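Local structure of 6-carboxyhexanoate--coa ligase (Bacillus subtilis, 5FLG) at residues H169-K173 with D197-I201; E191-S195 with A217-Y221; D151-N156 with L251-E255. The protein belongs to the 6-carboxyhexanoate--CoA ligase family of mixed alpha/beta enzymes and is modelled here with phosphoaminophosphonic acid-adenylate ester, pimelic acid and magnesium ions. All coordinates share one frame; numbering follows the deposited sequence.

In the fold
Coming from the N terminus, the chain first reaches 151-156, where a short strand leads into helix 154-164; contact 3 closes only near the C terminus, when strand 250-252 and the residues after it return here. Contacts 1 and 2 are nested inside that long loop and cross each other. Contact 1 joins the start of helix 170-184 to the loop after strand 188-194; contact 2 opens on that strand, between the two halves of contact 1, and joins it to the loop after strand 211-215. They touch, through K219 to D197 and M218 to I201, and both reach pimelic acid. Contact 3 does not touch contact 2, but meets contact 1 where K173 packs on W152 and makes a long, weak ion pair with D154.

Contact 1 of 3, residues H169-K173 with D197-I201; sequences HSRIK and DPDYI. With MG (magnesium ion), chain F; PML (pimelic acid), chain C; ANP (phosphoaminophosphonic acid-adenylate ester), chain D.
R171, on the first turn of helix 170-184, lays its side chain across the ring of Y200 and ends on D197, in the loop after strand 188-194. Its CB and CG run beside one carboxylate of pimelic acid, on the O71 side. CD then sits over the middle of the Y200 ring, a CH-pi contact with R171 CD 3.5 Å from the ring centroid. The chain is extended from CG to NE (chi3 175°), which carries the guanidinium on along the tyrosine, over CG and CB, with the two planes only 11° apart. R171 NH1 passes over the ring's border, 3.4 Å from Y200 CD1. R171 NE donates to pimelic acid O72 at 2.9 Å and makes a weak second bond to D197 OD2. R171 NH2 holds D197 OD2 firmly: 2.6 Å and 162° at the hydrogen, close to the guanidinium plane and on the anti lone pair of OD2. A looser salt bridge joins R171 NH2 to D199 OD1 at 3.6 Å, an oxygen that is also bonded to S55.

The other end of Y200 holds the far carboxylate of pimelic acid, Y200 OH donating to O12 in a very short 2.5 Å bond at the edge of the ring. D197 OD1, meanwhile, binds magnesium at 2.2 Å, and D196 and phosphate oxygens of phosphoaminophosphonic acid-adenylate ester share that ion. D197 therefore divides its oxygens between metal and arginine, which links the magnesium site physically to the pimelic acid pocket, and R171 is well placed to balance the carboxylates that meet it, those of D197, D199 and pimelic acid.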
loop_
_atom_site.group_PDB
_atom_site.type_symbol
_atom_site.label_atom_id
_atom_site.label_comp_id
_atom_site.label_asym_id
_atom_site.label_seq_id
_atom_site.Cartn_x
_atom_site.Cartn_y
_atom_site.Cartn_z
ATOM N N HIS A 169 16.411 21.058 -3.232
ATOM C CA HIS A 169 14.996 20.708 -3.206
ATOM C C HIS A 169 14.757 19.253 -3.507
ATOM O O HIS A 169 15.434 18.643 -4.378
ATOM C CB HIS A 169 14.222 21.555 -4.214
ATOM C CG HIS A 169 14.224 23.017 -3.901
ATOM N ND1 HIS A 169 14.138 23.988 -4.879
ATOM C CD2 HIS A 169 14.346 23.678 -2.723
ATOM C CE1 HIS A 169 14.185 25.184 -4.316
ATOM N NE2 HIS A 169 14.307 25.025 -3.007
ATOM N N SER A 170 13.766 18.694 -2.823
ATOM C CA SER A 170 13.389 17.312 -3.024
ATOM C C SER A 170 13.036 16.989 -4.480
ATOM O O SER A 170 13.248 15.870 -4.922
ATOM C CB SER A 170 12.180 16.990 -2.177
ATOM O OG SER A 170 12.503 17.149 -0.824
ATOM N N ARG A 171 12.296 17.891 -5.117
ATOM C CA ARG A 171 11.935 17.731 -6.519
ATOM C C ARG A 171 13.192 17.395 -7.347
ATOM O O ARG A 171 13.124 16.605 -8.312
ATOM C CB ARG A 171 11.314 19.030 -7.065
ATOM C CG ARG A 171 9.811 19.139 -6.910
ATOM C CD ARG A 171 9.252 20.233 -7.805
ATOM N NE ARG A 171 7.782 20.308 -7.783
ATOM C CZ ARG A 171 7.099 21.197 -7.069
ATOM N NH1 ARG A 171 7.750 22.010 -6.254
ATOM N NH2 ARG A 171 5.770 21.237 -7.099
ATOM N N ILE A 172 14.275 18.124 -7.085
ATOM C CA ILE A 172 15.472 18.013 -7.936
ATOM C C ILE A 172 16.190 16.711 -7.625
ATOM O O ILE A 172 16.554 15.937 -8.537
ATOM C CB ILE A 172 16.424 19.198 -7.764
ATOM C CG1 ILE A 172 15.776 20.476 -8.274
ATOM C CG2 ILE A 172 17.747 18.937 -8.464
ATOM C CD1 ILE A 172 16.439 21.742 -7.754
ATOM N N LYS A 173 16.235 16.379 -6.344
ATOM C CA LYS A 173 16.782 15.082 -5.940
ATOM C C LYS A 173 16.071 13.902 -6.615
ATOM O O LYS A 173 16.708 13.012 -7.173
ATOM C CB LYS A 173 16.700 14.906 -4.456
ATOM C CG LYS A 173 17.462 13.688 -3.993
ATOM C CD LYS A 173 17.369 13.535 -2.483
ATOM C CE LYS A 173 15.923 13.479 -2.041
ATOM N NZ LYS A 173 15.837 12.870 -0.720
ATOM N N ASP A 197 2.623 19.547 -11.825
ATOM C CA ASP A 197 2.191 20.430 -10.697
ATOM C C ASP A 197 1.849 21.858 -11.197
ATOM O O ASP A 197 2.619 22.453 -11.944
ATOM C CB ASP A 197 3.302 20.553 -9.667
ATOM C CG ASP A 197 3.724 19.212 -9.047
ATOM O OD1 ASP A 197 3.145 18.131 -9.333
ATOM O OD2 ASP A 197 4.735 19.236 -8.314
ATOM N N PRO A 198 0.793 22.487 -10.638
ATOM C CA PRO A 198 0.449 23.825 -11.114
ATOM C C PRO A 198 1.450 24.888 -10.673
ATOM O O PRO A 198 1.492 25.975 -11.232
ATOM C CB PRO A 198 -0.942 24.073 -10.507
ATOM C CG PRO A 198 -1.023 23.151 -9.345
ATOM C CD PRO A 198 -0.253 21.925 -9.763
ATOM N N ASP A 199 2.321 24.553 -9.749
ATOM C CA ASP A 199 3.103 25.584 -9.076
ATOM C C ASP A 199 4.586 25.316 -9.283
ATOM O O ASP A 199 5.416 25.863 -8.561
ATOM C CB ASP A 199 2.782 25.611 -7.590
ATOM C CG ASP A 199 2.846 24.222 -6.960
ATOM O OD1 ASP A 199 2.853 23.178 -7.687
ATOM O OD2 ASP A 199 2.945 24.179 -5.726
ATOM N N TYR A 200 4.924 24.593 -10.354
ATOM C CA TYR A 200 6.339 24.372 -10.681
ATOM C C TYR A 200 6.566 24.226 -12.177
ATOM O O TYR A 200 6.008 23.312 -12.814
ATOM C CB TYR A 200 6.827 23.135 -9.958
ATOM C CG TYR A 200 8.317 23.056 -9.869
ATOM C CD1 TYR A 200 9.018 23.794 -8.918
ATOM C CD2 TYR A 200 9.048 22.311 -10.804
ATOM C CE1 TYR A 200 10.397 23.720 -8.827
ATOM C CE2 TYR A 200 10.432 22.298 -10.777
ATOM C CZ TYR A 200 11.105 22.995 -9.795
ATOM O OH TYR A 200 12.468 22.890 -9.713
ATOM N N ILE A 201 7.271 25.199 -12.755
ATOM C CA ILE A 201 7.342 25.334 -14.210
ATOM C C ILE A 201 8.695 24.961 -14.815
ATOM O O ILE A 201 8.866 24.971 -16.039
ATOM C CB ILE A 201 6.969 26.748 -14.646
ATOM C CG1 ILE A 201 7.998 27.756 -14.134
ATOM C CG2 ILE A 201 5.592 27.106 -14.125
ATOM C CD1 ILE A 201 7.887 29.107 -14.807
HETATM MG MG MG F . 3.587 16.048 -10.009
HETATM C C1 PML C . 14.280 20.345 -11.663
HETATM O O11 PML C . 15.474 20.103 -12.037
HETATM O O12 PML C . 14.020 21.371 -10.941
HETATM C C2 PML C . 13.159 19.624 -12.434
HETATM C C3 PML C . 12.144 18.835 -11.622
HETATM C C4 PML C . 10.742 18.798 -12.256
HETATM C C5 PML C . 10.138 17.412 -12.389
HETATM C C6 PML C . 8.708 17.289 -11.870
HETATM C C7 PML C . 8.600 17.639 -10.385
HETATM O O71 PML C . 9.273 16.983 -9.555
HETATM O O72 PML C . 7.755 18.493 -10.016
HETATM P PG ANP D . 4.743 14.196 -7.334
HETATM O O1G ANP D . 4.101 13.963 -5.994
HETATM O O2G ANP D . 4.402 15.544 -7.907
HETATM O O3G ANP D . 6.211 13.926 -7.410
HETATM P PB ANP D . 4.752 12.439 -9.730
HETATM O O1B ANP D . 6.104 11.963 -9.332
HETATM O O2B ANP D . 3.715 11.566 -10.333
HETATM N N3B ANP D . 3.956 13.041 -8.319
HETATM P PA ANP D . 6.221 14.597 -10.941
HETATM O O1A ANP D . 5.911 16.011 -11.114
HETATM O O2A ANP D . 7.314 14.106 -10.034
HETATM O O3A ANP D . 4.882 13.743 -10.681
HETATM O "O5'" ANP D . 6.559 14.074 -12.470
HETATM C "C5'" ANP D . 5.939 14.663 -13.578
HETATM C "C4'" ANP D . 5.456 13.569 -14.533
HETATM O "O4'" ANP D . 6.570 12.736 -14.880
HETATM C "C3'" ANP D . 4.415 12.666 -13.890
HETATM O "O3'" ANP D . 3.094 13.118 -14.158
HETATM C "C2'" ANP D . 4.642 11.356 -14.586
HETATM O "O2'" ANP D . 4.015 11.405 -15.868
HETATM C "C1'" ANP D . 6.133 11.375 -14.778
HETATM N N9 ANP D . 6.760 10.655 -13.664
HETATM C C8 ANP D . 6.922 11.076 -12.360
HETATM N N7 ANP D . 7.624 10.155 -11.659
HETATM C C5 ANP D . 7.875 9.117 -12.513
HETATM C C6 ANP D . 8.525 7.798 -12.446
HETATM N N6 ANP D . 9.056 7.328 -11.313
HETATM N N1 ANP D . 8.588 7.044 -13.566
HETATM C C2 ANP D . 8.038 7.461 -14.712
HETATM N N3 ANP D . 7.485 8.671 -14.894
HETATM C C4 ANP D . 7.289 9.461 -13.812
HETATM O O HOH W 1 1.752 14.386 -9.606
#

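Contact 2 of 3, residues E191-S195 with A217-Y221; sequences ELCWS and AMKEY. With PML (pimelic acid), chain C.
L192 and W194 sit side by side on strand 188-194, and the M218 methyl rests against both. The strand is an inner member of the mixed seven-stranded sheet, and 217-221 belongs to the loop that leaves strand 211-215 two strands away; the contact ties that loop back to the centre of the sheet. L192 and M218 also touch A96, and W194 touches Q93, of helix 89-102. Walking along the strand, L192 comes first: its CD1 lies 3.9 Å from M218 CE, near the plane of the W194 indole. The backbone of C193 passes close to the same methyl, while its side chain goes to the opposite side of the sheet and brings C193 SG within 3.8 Å of pimelic acid C5.

W194 does most of the packing. The benzene part of its indole receives the methionine methyl, W194 CE3 to M218 CE being 3.7 Å, and its CB rests against M218 CB. The bends in M218 (chi2 -74°, chi3 -85°) bring CE back to the CE3 border of the indole, which the methionine chain crosses at about a right angle. At the pyrrole side W194 CD1 meets K219 CD at 4.0 Å, the lysine chain slanting past the ring. W194 NE1 makes a weak hydrogen bond to E225 O.

S195, just past the strand, splits its polar atoms. S195 OG faces the ligands, 2.9 Å from pimelic acid O72, with O1A of phosphoaminophosphonic acid-adenylate ester also in range, and it accepts a bond from D197 N. The carbonyl turns the other way, to the lysine. Extended beyond CG, K219 places its buried ammonium among three backbone oxygens, those of S195, D197 and T223; K219 NZ donates to S195 O at 2.9 Å from 44° above the carbonyl plane.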
loop_
_atom_site.group_PDB
_atom_site.type_symbol
_atom_site.label_atom_id
_atom_site.label_comp_id
_atom_site.label_asym_id
_atom_site.label_seq_id
_atom_site.Cartn_x
_atom_site.Cartn_y
_atom_site.Cartn_z
ATOM N N GLU A 191 15.552 12.101 -22.607
ATOM C CA GLU A 191 14.344 12.202 -21.791
ATOM C C GLU A 191 13.888 13.663 -21.827
ATOM O O GLU A 191 14.701 14.565 -21.912
ATOM C CB GLU A 191 14.578 11.747 -20.352
ATOM C CG GLU A 191 13.397 12.099 -19.428
ATOM C CD GLU A 191 13.636 11.840 -17.922
ATOM O OE1 GLU A 191 14.780 11.537 -17.486
ATOM O OE2 GLU A 191 12.653 11.984 -17.145
ATOM N N LEU A 192 12.587 13.862 -22.003
ATOM C CA LEU A 192 11.991 15.161 -21.909
ATOM C C LEU A 192 10.993 15.148 -20.759
ATOM O O LEU A 192 10.167 14.242 -20.658
ATOM C CB LEU A 192 11.292 15.469 -23.213
ATOM C CG LEU A 192 10.405 16.700 -23.275
ATOM C CD1 LEU A 192 11.206 17.997 -23.196
ATOM C CD2 LEU A 192 9.605 16.620 -24.554
ATOM N N CYS A 193 11.057 16.168 -19.908
ATOM C CA CYS A 193 10.274 16.178 -18.694
ATOM C C CYS A 193 9.832 17.583 -18.307
ATOM O O CYS A 193 10.614 18.539 -18.382
ATOM C CB CYS A 193 11.071 15.592 -17.545
ATOM S SG CYS A 193 10.300 15.899 -15.911
ATOM N N TRP A 194 8.568 17.720 -17.919
ATOM C CA TRP A 194 8.182 18.824 -17.022
ATOM C C TRP A 194 7.016 18.415 -16.148
ATOM O O TRP A 194 6.446 17.340 -16.314
ATOM C CB TRP A 194 7.936 20.136 -17.805
ATOM C CG TRP A 194 6.763 20.112 -18.767
ATOM C CD1 TRP A 194 5.471 20.475 -18.498
ATOM C CD2 TRP A 194 6.798 19.775 -20.158
ATOM N NE1 TRP A 194 4.682 20.249 -19.609
ATOM C CE2 TRP A 194 5.490 19.930 -20.662
ATOM C CE3 TRP A 194 7.814 19.371 -21.032
ATOM C CZ2 TRP A 194 5.157 19.611 -21.981
ATOM C CZ3 TRP A 194 7.496 19.121 -22.341
ATOM C CH2 TRP A 194 6.183 19.236 -22.808
ATOM N N SER A 195 6.797 19.197 -15.094
ATOM C CA SER A 195 5.960 18.801 -14.010
ATOM C C SER A 195 4.498 18.866 -14.405
ATOM O O SER A 195 4.083 19.778 -15.117
ATOM C CB SER A 195 6.185 19.744 -12.787
ATOM O OG SER A 195 5.513 19.200 -11.663
ATOM N N ALA A 217 11.733 27.592 -17.415
ATOM C CA ALA A 217 10.322 27.705 -17.704
ATOM C C ALA A 217 9.967 26.795 -18.864
ATOM O O ALA A 217 10.454 26.998 -19.982
ATOM C CB ALA A 217 9.973 29.148 -18.055
ATOM N N MET A 218 9.001 25.900 -18.645
ATOM C CA MET A 218 8.612 24.927 -19.694
ATOM C C MET A 218 7.099 24.932 -19.921
ATOM O O MET A 218 6.577 24.242 -20.808
ATOM C CB MET A 218 9.071 23.519 -19.306
ATOM C CG MET A 218 10.567 23.299 -19.416
ATOM S SD MET A 218 11.091 23.156 -21.140
ATOM C CE MET A 218 10.809 21.424 -21.459
ATOM N N LYS A 219 6.392 25.654 -19.054
ATOM C CA LYS A 219 4.939 25.818 -19.180
ATOM C C LYS A 219 4.522 26.994 -18.290
ATOM O O LYS A 219 5.354 27.527 -17.572
ATOM C CB LYS A 219 4.237 24.576 -18.675
ATOM C CG LYS A 219 4.497 24.307 -17.200
ATOM C CD LYS A 219 3.430 23.386 -16.630
ATOM C CE LYS A 219 3.651 23.121 -15.158
ATOM N NZ LYS A 219 2.569 22.239 -14.642
ATOM N N GLU A 220 3.226 27.289 -18.235
ATOM C CA GLU A 220 2.731 28.424 -17.453
ATOM C C GLU A 220 2.338 27.968 -16.057
ATOM O O GLU A 220 1.823 26.871 -15.877
ATOM C CB GLU A 220 1.517 29.078 -18.125
ATOM C CG GLU A 220 1.790 29.677 -19.496
ATOM C CD GLU A 220 2.635 30.945 -19.474
ATOM O OE1 GLU A 220 3.019 31.427 -18.391
ATOM O OE2 GLU A 220 2.960 31.454 -20.566
ATOM N N TYR A 221 2.556 28.826 -15.073
ATOM C CA TYR A 221 1.960 28.634 -13.756
ATOM C C TYR A 221 0.480 28.308 -13.835
ATOM O O TYR A 221 -0.222 28.833 -14.687
ATOM C CB TYR A 221 2.190 29.864 -12.889
ATOM C CG TYR A 221 3.553 29.848 -12.262
ATOM C CD1 TYR A 221 3.867 28.921 -11.283
ATOM C CD2 TYR A 221 4.560 30.673 -12.738
ATOM C CE1 TYR A 221 5.138 28.840 -10.767
ATOM C CE2 TYR A 221 5.820 30.641 -12.175
ATOM C CZ TYR A 221 6.096 29.709 -11.206
ATOM O OH TYR A 221 7.355 29.619 -10.691
HETATM C C1 PML C . 14.280 20.345 -11.663
HETATM O O11 PML C . 15.474 20.103 -12.037
HETATM O O12 PML C . 14.020 21.371 -10.941
HETATM C C2 PML C . 13.159 19.624 -12.434
HETATM C C3 PML C . 12.144 18.835 -11.622
HETATM C C4 PML C . 10.742 18.798 -12.256
HETATM C C5 PML C . 10.138 17.412 -12.389
HETATM C C6 PML C . 8.708 17.289 -11.870
HETATM C C7 PML C . 8.600 17.639 -10.385
HETATM O O71 PML C . 9.273 16.983 -9.555
HETATM O O72 PML C . 7.755 18.493 -10.016
#

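Contact 3 of 3, residues D151-N156 with L251-E255; sequences DWPDAN and LIEWE
N156, in the first turn of helix 154-164, grips the backbone of W254 with both ends of its amide. N156 ND2 donates to W254 O at 2.9 Å, in the amide plane and on a carbonyl lone pair, and N156 OD1 accepts W254 N at 2.9 Å. A second donor comes from its own segment, W152 NE1, which reaches N156 OD1 at 2.9 Å almost in the plane of the indole. CG anti to the backbone N (chi1 177°) sends the amide across to the second segment.

Backbone pairing supplies another bond. D151 and L251 form a parallel bridge in the small sheet where strand 250-252 is the middle strand; I252 N donates to D151 O at 2.9 Å. The D151 carboxylate turns back to its neighbour, OD1 taking W152 N, while OD2 pairs with R33.

The main apolar contact is I252 lying over one face of W152: I252 CG2 stands 3.6 Å from the centroid of the five-membered ring, a CH-pi contact, with I252 CB 3.5 Å from W152 CG. W160 and F157 of the helix also meet this indole.

Because OD1 takes two N-H groups and ND2 faces a carbonyl, the amide orientation is fixed: turned over, it would set NH2 against two donors. N156 thus clamps the chain leaving strand 250-252 to the start of helix 154-164.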
loop_
_atom_site.group_PDB
_atom_site.type_symbol
_atom_site.label_atom_id
_atom_site.label_comp_id
_atom_site.label_asym_id
_atom_site.label_seq_id
_atom_site.Cartn_x
_atom_site.Cartn_y
_atom_site.Cartn_z
ATOM N N ASP A 151 17.056 5.962 -5.744
ATOM C CA ASP A 151 17.025 6.959 -4.642
ATOM C C ASP A 151 18.412 7.539 -4.493
ATOM O O ASP A 151 19.359 7.094 -5.172
ATOM C CB ASP A 151 16.635 6.266 -3.348
ATOM C CG ASP A 151 15.947 7.211 -2.321
ATOM O OD1 ASP A 151 16.114 8.442 -2.409
ATOM O OD2 ASP A 151 15.173 6.692 -1.493
ATOM N N TRP A 152 18.533 8.529 -3.604
ATOM C CA TRP A 152 19.729 9.312 -3.458
ATOM C C TRP A 152 19.754 9.735 -1.994
ATOM O O TRP A 152 18.969 10.571 -1.614
ATOM C CB TRP A 152 19.609 10.555 -4.328
ATOM C CG TRP A 152 20.876 11.302 -4.491
ATOM C CD1 TRP A 152 21.947 11.270 -3.658
ATOM C CD2 TRP A 152 21.132 12.344 -5.423
ATOM N NE1 TRP A 152 22.887 12.162 -4.065
ATOM C CE2 TRP A 152 22.405 12.844 -5.148
ATOM C CE3 TRP A 152 20.391 12.930 -6.439
ATOM C CZ2 TRP A 152 23.036 13.756 -5.979
ATOM C CZ3 TRP A 152 20.957 13.918 -7.169
ATOM C CH2 TRP A 152 22.272 14.333 -6.948
ATOM N N PRO A 153 20.548 9.052 -1.169
ATOM C CA PRO A 153 20.697 9.416 0.236
ATOM C C PRO A 153 20.850 10.917 0.451
ATOM O O PRO A 153 21.735 11.591 -0.148
ATOM C CB PRO A 153 21.950 8.654 0.669
ATOM C CG PRO A 153 21.998 7.458 -0.271
ATOM C CD PRO A 153 21.468 7.961 -1.579
ATOM N N ASP A 154 19.919 11.461 1.233
ATOM C CA ASP A 154 19.866 12.888 1.412
ATOM C C ASP A 154 21.212 13.573 1.679
ATOM O O ASP A 154 21.472 14.678 1.215
ATOM C CB ASP A 154 18.899 13.222 2.548
ATOM C CG ASP A 154 18.423 14.630 2.462
ATOM O OD1 ASP A 154 17.794 14.954 1.417
ATOM O OD2 ASP A 154 18.919 15.463 3.261
ATOM N N ALA A 155 22.012 12.990 2.531
ATOM C CA ALA A 155 23.228 13.674 2.995
ATOM C C ALA A 155 24.181 13.905 1.825
ATOM O O ALA A 155 24.734 15.000 1.624
ATOM C CB ALA A 155 23.893 12.838 4.085
ATOM N N ASN A 156 24.227 12.924 0.931
ATOM C CA ASN A 156 25.090 13.041 -0.245
ATOM C C ASN A 156 24.466 14.018 -1.238
ATOM O O ASN A 156 25.116 14.924 -1.718
ATOM C CB ASN A 156 25.315 11.645 -0.820
ATOM C CG ASN A 156 26.152 11.656 -2.094
ATOM O OD1 ASN A 156 25.625 11.959 -3.139
ATOM N ND2 ASN A 156 27.453 11.682 -1.931
ATOM N N LEU A 251 21.261 3.419 -6.531
ATOM C CA LEU A 251 21.498 4.527 -5.605
ATOM C C LEU A 251 22.417 5.540 -6.244
ATOM O O LEU A 251 23.377 5.173 -6.920
ATOM C CB LEU A 251 22.136 4.035 -4.318
ATOM C CG LEU A 251 21.232 3.242 -3.397
ATOM C CD1 LEU A 251 22.030 2.711 -2.206
ATOM C CD2 LEU A 251 20.045 4.065 -2.921
ATOM N N ILE A 252 22.105 6.817 -6.065
ATOM C CA ILE A 252 22.969 7.867 -6.541
ATOM C C ILE A 252 23.987 8.221 -5.434
ATOM O O ILE A 252 23.628 8.448 -4.284
ATOM C CB ILE A 252 22.172 9.108 -6.907
ATOM C CG1 ILE A 252 21.063 8.758 -7.883
ATOM C CG2 ILE A 252 23.095 10.170 -7.449
ATOM C CD1 ILE A 252 21.567 8.230 -9.212
ATOM N N GLU A 253 25.259 8.281 -5.783
ATOM C CA GLU A 253 26.258 8.790 -4.868
ATOM C C GLU A 253 27.190 9.658 -5.652
ATOM O O GLU A 253 27.887 9.186 -6.557
ATOM C CB GLU A 253 27.044 7.672 -4.197
ATOM C CG GLU A 253 27.893 8.191 -3.046
ATOM C CD GLU A 253 29.030 7.265 -2.653
ATOM O OE1 GLU A 253 28.814 6.030 -2.598
ATOM O OE2 GLU A 253 30.123 7.797 -2.338
ATOM N N TRP A 254 27.157 10.949 -5.354
ATOM C CA TRP A 254 28.078 11.859 -5.988
ATOM C C TRP A 254 29.413 11.859 -5.251
ATOM O O TRP A 254 29.440 11.867 -4.034
ATOM C CB TRP A 254 27.492 13.225 -5.992
ATOM C CG TRP A 254 28.463 14.278 -6.332
ATOM C CD1 TRP A 254 28.920 14.586 -7.565
ATOM C CD2 TRP A 254 29.062 15.209 -5.429
ATOM N NE1 TRP A 254 29.781 15.648 -7.492
ATOM C CE2 TRP A 254 29.868 16.063 -6.192
ATOM C CE3 TRP A 254 28.953 15.433 -4.054
ATOM C CZ2 TRP A 254 30.547 17.142 -5.637
ATOM C CZ3 TRP A 254 29.655 16.487 -3.499
ATOM C CH2 TRP A 254 30.463 17.310 -4.291
ATOM N N GLU A 255 30.497 11.648 -5.983
ATOM C CA GLU A 255 31.844 11.609 -5.398
ATOM C C GLU A 255 32.469 12.975 -5.430
ATOM O O GLU A 255 32.874 13.460 -6.492
ATOM C CB GLU A 255 32.746 10.659 -6.198
ATOM C CG GLU A 255 32.172 9.264 -6.359
ATOM C CD GLU A 255 32.671 8.295 -5.313
ATOM O OE1 GLU A 255 33.908 8.172 -5.166
ATOM O OE2 GLU A 255 31.831 7.625 -4.672
#